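Local coordinates for protein transcriptional regulator, TetR family (Myxococcus xanthus, PDB 5K7F) that probably binds cis-regulatory DNA as the TetR-like transcriptional regulator AibR, linked to alternative de novo isovaleryl coenzyme A biosynthesis, at residues I86-P89 against V90-L93; R182-D185 against E186-A189. All coordinates share one frame; numbering follows the deposited sequence. Where two conformers were deposited one is given.

Contact 1. Residues I86-P89 against V90-L93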
loop_
_atom_site.group_PDB
_atom_site.type_symbol
_atom_site.label_atom_id
_atom_site.label_comp_id
_atom_site.label_asym_id
_atom_site.label_seq_id
_atom_site.Cartn_x
_atom_site.Cartn_y
_atom_site.Cartn_z
ATOM N N ILE A 86 8.513 6.485 25.114
ATOM C CA ILE A 86 7.342 5.967 25.813
ATOM C C ILE A 86 7.654 4.547 26.261
ATOM O O ILE A 86 7.945 3.671 25.436
ATOM C CB ILE A 86 6.097 6.023 24.915
ATOM C CG1 ILE A 86 5.815 7.455 24.495
ATOM C CG2 ILE A 86 4.883 5.433 25.603
ATOM C CD1 ILE A 86 4.781 7.560 23.412
ATOM N N ALA A 87 7.602 4.317 27.581
ATOM C CA ALA A 87 8.105 3.068 28.145
ATOM C C ALA A 87 7.112 1.931 27.961
ATOM O O ALA A 87 7.505 0.798 27.615
ATOM C CB ALA A 87 8.417 3.245 29.631
ATOM N N ASN A 88 5.835 2.240 28.139
ATOM C CA ASN A 88 4.769 1.274 27.932
ATOM C C ASN A 88 4.633 0.979 26.437
ATOM O O ASN A 88 4.381 1.914 25.649
ATOM C CB ASN A 88 3.475 1.828 28.526
ATOM C CG ASN A 88 2.309 0.901 28.295
ATOM O OD1 ASN A 88 2.173 0.388 27.211
ATOM N ND2 ASN A 88 1.458 0.696 29.306
ATOM N N PRO A 89 4.821 -0.290 26.001
ATOM C CA PRO A 89 4.940 -0.588 24.560
ATOM C C PRO A 89 3.633 -0.487 23.791
ATOM O O PRO A 89 3.676 -0.145 22.599
ATOM C CB PRO A 89 5.491 -2.024 24.529
ATOM C CG PRO A 89 5.050 -2.637 25.857
ATOM C CD PRO A 89 5.076 -1.473 26.841
ATOM N N VAL A 90 2.480 -0.768 24.412
ATOM C CA VAL A 90 1.223 -0.522 23.716
ATOM C C VAL A 90 0.941 0.975 23.602
ATOM O O VAL A 90 0.497 1.444 22.544
ATOM C CB VAL A 90 0.053 -1.299 24.357
ATOM C CG1 VAL A 90 -0.530 -0.635 25.570
ATOM C CG2 VAL A 90 -1.039 -1.512 23.288
ATOM N N GLU A 91 1.252 1.769 24.647
ATOM C CA GLU A 91 1.131 3.220 24.518
ATOM C C GLU A 91 2.053 3.739 23.426
ATOM O O GLU A 91 1.676 4.633 22.655
ATOM C CB GLU A 91 1.483 3.913 25.842
ATOM C CG GLU A 91 0.500 3.713 26.994
ATOM C CD GLU A 91 0.869 4.539 28.246
ATOM O OE1 GLU A 91 1.763 5.433 28.175
ATOM O OE2 GLU A 91 0.264 4.277 29.306
ATOM N N ARG A 92 3.225 3.164 23.313
ATOM C CA ARG A 92 4.157 3.557 22.274
ATOM C C ARG A 92 3.611 3.235 20.859
ATOM O O ARG A 92 3.648 4.040 19.962
ATOM C CB ARG A 92 5.488 2.878 22.493
ATOM C CG ARG A 92 6.598 3.409 21.681
ATOM C CD ARG A 92 7.944 3.110 22.306
ATOM N NE ARG A 92 8.343 1.798 22.100
ATOM C CZ ARG A 92 8.511 0.887 23.042
ATOM N NH1 ARG A 92 8.312 1.186 24.266
ATOM N NH2 ARG A 92 8.822 -0.313 22.712
ATOM N N LEU A 93 3.058 2.036 20.700
ATOM C CA LEU A 93 2.506 1.663 19.395
ATOM C C LEU A 93 1.308 2.543 19.033
ATOM O O LEU A 93 1.167 2.974 17.874
ATOM C CB LEU A 93 2.107 0.193 19.429
ATOM C CG LEU A 93 3.275 -0.782 19.243
ATOM C CD1 LEU A 93 2.850 -2.116 19.753
ATOM C CD2 LEU A 93 3.705 -0.805 17.777
HETATM O O HOH W 1 4.523 5.043 29.397
HETATM O O HOH W 2 1.880 2.493 31.815
#

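Contact 2. Residues R182-D185 against E186-A189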
loop_
_atom_site.group_PDB
_atom_site.type_symbol
_atom_site.label_atom_id
_atom_site.label_comp_id
_atom_site.label_asym_id
_atom_site.label_seq_id
_atom_site.Cartn_x
_atom_site.Cartn_y
_atom_site.Cartn_z
ATOM N N ARG A 182 -15.419 12.234 4.183
ATOM C CA ARG A 182 -16.326 12.082 5.309
ATOM C C ARG A 182 -15.567 11.969 6.624
ATOM O O ARG A 182 -15.911 12.632 7.600
ATOM C CB ARG A 182 -17.227 10.869 5.093
ATOM C CG ARG A 182 -18.134 10.583 6.271
ATOM C CD ARG A 182 -19.035 9.419 6.016
ATOM N NE ARG A 182 -18.312 8.163 6.005
ATOM C CZ ARG A 182 -18.048 7.412 7.076
ATOM N NH1 ARG A 182 -18.416 7.781 8.301
ATOM N NH2 ARG A 182 -17.404 6.256 6.909
ATOM N N LEU A 183 -14.513 11.167 6.660
ATOM C CA LEU A 183 -13.698 10.970 7.854
ATOM C C LEU A 183 -12.489 11.907 7.850
ATOM O O LEU A 183 -11.798 12.026 6.834
ATOM C CB LEU A 183 -13.229 9.521 7.911
ATOM C CG LEU A 183 -14.326 8.471 8.044
ATOM C CD1 LEU A 183 -13.664 7.135 7.928
ATOM C CD2 LEU A 183 -15.075 8.530 9.312
ATOM N N THR A 184 -12.254 12.585 8.981
ATOM C CA THR A 184 -11.040 13.367 9.168
ATOM C C THR A 184 -9.858 12.438 9.454
ATOM O O THR A 184 -10.026 11.261 9.768
ATOM C CB THR A 184 -11.187 14.362 10.325
ATOM O OG1 THR A 184 -11.366 13.644 11.560
ATOM C CG2 THR A 184 -12.384 15.272 10.087
ATOM N N ASP A 185 -8.675 13.015 9.423
ATOM C CA ASP A 185 -7.482 12.297 9.738
ATOM C C ASP A 185 -7.547 11.753 11.164
ATOM O O ASP A 185 -7.166 10.661 11.428
ATOM C CB ASP A 185 -6.193 13.180 9.604
ATOM C CG ASP A 185 -6.255 14.602 10.300
ATOM O OD1 ASP A 185 -7.228 14.992 10.904
ATOM O OD2 ASP A 185 -5.247 15.334 10.176
ATOM N N GLU A 186 -8.027 12.590 12.076
ATOM C CA GLU A 186 -8.125 12.185 13.477
ATOM C C GLU A 186 -9.142 11.064 13.671
ATOM O O GLU A 186 -8.921 10.167 14.495
ATOM C CB GLU A 186 -8.487 13.388 14.348
ATOM C CG GLU A 186 -7.371 14.405 14.445
ATOM C CD GLU A 186 -7.563 15.416 15.562
ATOM O OE1 GLU A 186 -8.685 15.948 15.770
ATOM O OE2 GLU A 186 -6.560 15.675 16.248
ATOM N N GLN A 187 -10.263 11.095 12.942
ATOM C CA GLN A 187 -11.234 10.006 13.049
ATOM C C GLN A 187 -10.624 8.697 12.545
ATOM O O GLN A 187 -10.849 7.633 13.143
ATOM C CB GLN A 187 -12.504 10.333 12.272
ATOM C CG GLN A 187 -13.406 11.331 12.929
ATOM C CD GLN A 187 -14.492 11.861 11.999
ATOM O OE1 GLN A 187 -14.240 12.220 10.854
ATOM N NE2 GLN A 187 -15.723 11.897 12.498
ATOM N N ILE A 188 -9.813 8.779 11.482
ATOM C CA ILE A 188 -9.167 7.585 10.922
ATOM C C ILE A 188 -8.181 7.049 11.941
ATOM O O ILE A 188 -8.181 5.844 12.238
ATOM C CB ILE A 188 -8.477 7.854 9.563
ATOM C CG1 ILE A 188 -9.529 8.256 8.508
ATOM C CG2 ILE A 188 -7.688 6.579 9.102
ATOM C CD1 ILE A 188 -9.019 8.955 7.240
ATOM N N ALA A 189 -7.386 7.930 12.557
ATOM C CA ALA A 189 -6.418 7.452 13.546
ATOM C C ALA A 189 -7.114 6.899 14.780
ATOM O O ALA A 189 -6.716 5.847 15.310
ATOM C CB ALA A 189 -5.447 8.565 13.932
HETATM O O HOH W 3 -17.441 12.078 9.841
#

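Contact 1. Residues I86-P89 against V90-L93
Asn88 is the N-cap of helix 89-105, and its side chain folds forward to take the backbone N-H of Glu91 in the first turn. The Asn88 OD1 to Glu91 N bond is 3.1 Å and almost straight (175°), but the donor stands above the amide's carbonyl plane. With CG of Asn88 anti to the backbone N (chi1 178°), OD1 is carried forward to Glu91 N. In one of the two modelled conformers of Glu91 the carboxylate stacks on this amide with the planes 11° apart, a contact that depends on that conformer. There, one water donates to Glu91 OE1 and takes a weak bond from Asn88 N; a second water takes a bond from Asn88 ND2.

Arg92 ties the helix to the loop before it. Its chain bends at chi3 and turns back, so that NH1 donates to Ile86 O at 2.8 Å; the oxygen lies in the guanidinium plane, and Pro89 CA covers one face. NH2 is held by Gln147 of helix 125-150. Next to this bond, Ile86 CB packs 4.0 Å from Arg92 CB, while Ile86 CG2 lies 3.7 Å from Glu91 CB. A methionine in place of Arg92 would probably leave Ile86 O and Gln147 without their donor and let the loop before the helix shift.

Ordinary helix bonding begins with Arg92 N to Asn88 O at 2.9 Å and Leu93 N to Pro89 O at 3.0 Å. Asparagine at the cap followed by proline, which has no N-H to satisfy, is a classic helix start, reinforced here by an arginine bond to the preceding loop.

Contact 2. Residues R182-D185 against E186-A189
Gln187 reaches back from the first turn of helix 185-196 to grip Thr184, the residue that caps it. From the start of the chain, Gln187 CB rests 3.6 Å from Thr184 OG1, and CG comes closer to the same oxygen, at 3.4 Å. Beyond CG the chain runs extended: CD stands 3.6 Å from Thr184 OG1, and the tip then reaches Thr184 N. At the tip the amide splits its work. OE1 accepts from Thr184 N at 2.8 Å, with an N-H...O angle of 169° and the donor in the carbonyl plane. NE2 donates to a water 3.2 Å away, which in turn gives a bond to Arg182 O, so both ends of the amide have a partner, one of them a water.

The return bond completes a capping box: Gln187 N donates to Thr184 OG1 at 3.1 Å. That hydroxyl sits between the backbone N and carbonyl carbon of Thr184 (chi1 64°), a position from which it faces the opening turn. Asp185 OD1 adds a weak, bent bond from Glu186 N.

Beside the box, Leu183 CB lies 4.0 Å from Ile188 CG1, an apolar contact to the buried Ile188. Arg182 makes a salt bridge with Asp158 of the second subunit, and Leu183 also packs on that residue. Within its own chain, the helix start leans on helix 89-105, where Asp185 touches Leu102 and Thr105 and Ala189 meets Arg98 and Ile101, while Ile188 packs against Ile173, Trp176 and Phe177 of the loop after helix 159-171.

Both contacts are helix starts in the region after the predicted DNA-binding motif, and both are only partly buried, though contact 1 has four buried residues and contact 2 two. Their centres are 22 Å apart and they do not touch. What they share is helix 89-105: contact 1 opens it, and contact 2 rests on it further along. The chemistry differs with location. Contact 1 caps with an asparagine amide, with a water between Asn88 N and the Glu91 carboxylate in one conformer, and anchors the loop with an arginine facing helix 125-150 of the same chain. Contact 2 has the direct two-way capping box, and its arginine pairs with the second subunit.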